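Local coordinates for protein 6-phosphogluconolactonase (Trypanosoma cruzi, PDB 6VYE) that probably hydrolyses 6-phosphogluconolactone to 6-phosphogluconate, the lactonase step of the pentose phosphate pathway, at residues V164-G169 / R218-L223. Sequence-based numbering, arbitrary orientation.
Sequences VLLGLG and RHVILL
Leu222 and Leu166, paired in register on one face of the sheet, touch through atoms set by their torsions. In Leu222 the first torsion puts CG opposite the backbone N (chi1 179°), and the second then turns CD1 to Leu166 CB, 3.7 Å away. Leu166 holds CG beside its own N (chi1 -63°), and its second torsion sends CD1 to within 3.9 Å of Val220 CG1. Leu166 thus touches Leu222 through CB and Val220 through CD1, its chain running askew to the short, beta-branched Val220. On the other face Leu165 and Ile221 lie alongside each other, pointing the same way, with Leu165 CD2 3.9 Å from Ile221 CB. Helix 24-38 covers this pair through Ile32, and Leu59 and Tyr60 of helix 54-66 also pack on Leu165.

Between the two layers of side chains, strands 164-167 and 219-223 run parallel, their axes 20° apart. Val164 and Leu166 each give and accept one backbone hydrogen bond: Val164 N to His219 O and Ile221 N to Val164 O, then Leu166 N to Ile221 O (2.8 Å) and Leu223 N to Leu166 O (2.8 Å). A longer bond from Leu168 N to Leu223 O, 3.1 Å, carries the pairing just past the strand. CA-H...O contacts recur alongside, as from Leu165 CA to Ile221 O and from Gly167 CA to Leu223 O (3.4 Å), while the Gly167 carbonyl accepts from Thr174 OG1.

These are two central strands of the alpha/beta fold, flanked by strands 46-50 and 256-262. Valine, leucine and isoleucine suit this buried place: their apolar side chains bury both faces, while parallel pairing satisfies the backbone polar groups involved.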
# COMPACT_ATOMS: atom_id res chain seq x y z
N VAL A 164 3.29 1.25 5.45
CA VAL A 164 2.59 0.76 4.24
C VAL A 164 1.28 1.53 4.10
O VAL A 164 0.45 1.49 5.02
CB VAL A 164 2.38 -0.75 4.29
CG1 VAL A 164 1.49 -1.19 3.13
CG2 VAL A 164 3.72 -1.48 4.26
N LEU A 165 1.12 2.23 2.98
CA LEU A 165 -0.13 2.94 2.62
C LEU A 165 -1.01 2.07 1.74
O LEU A 165 -0.56 1.64 0.68
CB LEU A 165 0.26 4.17 1.83
CG LEU A 165 0.45 5.44 2.63
CD1 LEU A 165 1.08 6.46 1.69
CD2 LEU A 165 -0.92 5.91 3.14
N LEU A 166 -2.27 1.89 2.11
CA LEU A 166 -3.18 1.01 1.34
C LEU A 166 -4.49 1.74 1.01
O LEU A 166 -4.89 2.65 1.77
CB LEU A 166 -3.44 -0.23 2.19
CG LEU A 166 -2.22 -1.10 2.49
CD1 LEU A 166 -2.62 -2.23 3.39
CD2 LEU A 166 -1.56 -1.64 1.24
N GLY A 167 -5.13 1.36 -0.09
CA GLY A 167 -6.51 1.82 -0.38
C GLY A 167 -7.43 0.61 -0.43
O GLY A 167 -6.91 -0.46 -0.74
N LEU A 168 -8.69 0.75 -0.02
CA LEU A 168 -9.69 -0.34 -0.08
C LEU A 168 -10.47 -0.21 -1.39
O LEU A 168 -11.13 0.86 -1.58
CB LEU A 168 -10.61 -0.25 1.12
CG LEU A 168 -11.46 -1.49 1.34
CD1 LEU A 168 -10.57 -2.67 1.75
CD2 LEU A 168 -12.54 -1.25 2.39
N GLY A 169 -10.43 -1.24 -2.24
CA GLY A 169 -11.22 -1.26 -3.48
C GLY A 169 -12.69 -1.54 -3.20
O GLY A 169 -13.02 -1.99 -2.06
N ARG A 218 5.82 -1.88 10.30
CA ARG A 218 5.72 -1.17 11.61
C ARG A 218 4.46 -0.29 11.65
O ARG A 218 3.88 -0.16 12.74
CB ARG A 218 6.98 -0.32 11.81
CG ARG A 218 8.25 -1.16 11.88
CD ARG A 218 9.49 -0.44 12.38
NE ARG A 218 10.61 -1.37 12.47
CZ ARG A 218 11.55 -1.55 11.52
NH1 ARG A 218 11.58 -0.84 10.40
NH2 ARG A 218 12.49 -2.47 11.72
N HIS A 219 4.09 0.33 10.53
CA HIS A 219 2.85 1.15 10.43
C HIS A 219 2.09 0.85 9.14
O HIS A 219 2.70 0.88 8.02
CB HIS A 219 3.15 2.63 10.50
CG HIS A 219 3.96 2.98 11.69
ND1 HIS A 219 3.37 3.37 12.89
CD2 HIS A 219 5.30 2.97 11.89
CE1 HIS A 219 4.32 3.62 13.77
NE2 HIS A 219 5.52 3.41 13.17
N VAL A 220 0.78 0.64 9.28
CA VAL A 220 -0.12 0.39 8.13
C VAL A 220 -1.22 1.45 8.20
O VAL A 220 -1.83 1.62 9.28
CB VAL A 220 -0.69 -1.05 8.16
CG1 VAL A 220 -1.72 -1.25 7.07
CG2 VAL A 220 0.41 -2.11 8.11
N ILE A 221 -1.46 2.13 7.10
CA ILE A 221 -2.48 3.23 6.98
C ILE A 221 -3.38 2.84 5.83
O ILE A 221 -2.86 2.76 4.67
CB ILE A 221 -1.83 4.61 6.75
CG1 ILE A 221 -0.82 4.95 7.85
CG2 ILE A 221 -2.90 5.69 6.60
CD1 ILE A 221 0.06 6.15 7.54
N LEU A 222 -4.65 2.53 6.13
CA LEU A 222 -5.65 2.20 5.09
C LEU A 222 -6.54 3.42 4.89
O LEU A 222 -7.08 3.96 5.89
CB LEU A 222 -6.47 0.97 5.50
CG LEU A 222 -7.55 0.55 4.50
CD1 LEU A 222 -6.95 -0.15 3.30
CD2 LEU A 222 -8.55 -0.36 5.16
N LEU A 223 -6.70 3.81 3.63
CA LEU A 223 -7.62 4.89 3.18
C LEU A 223 -8.85 4.21 2.57
O LEU A 223 -8.70 3.36 1.69
CB LEU A 223 -6.87 5.75 2.17
CG LEU A 223 -5.63 6.45 2.71
CD1 LEU A 223 -5.18 7.57 1.80
CD2 LEU A 223 -5.95 7.02 4.08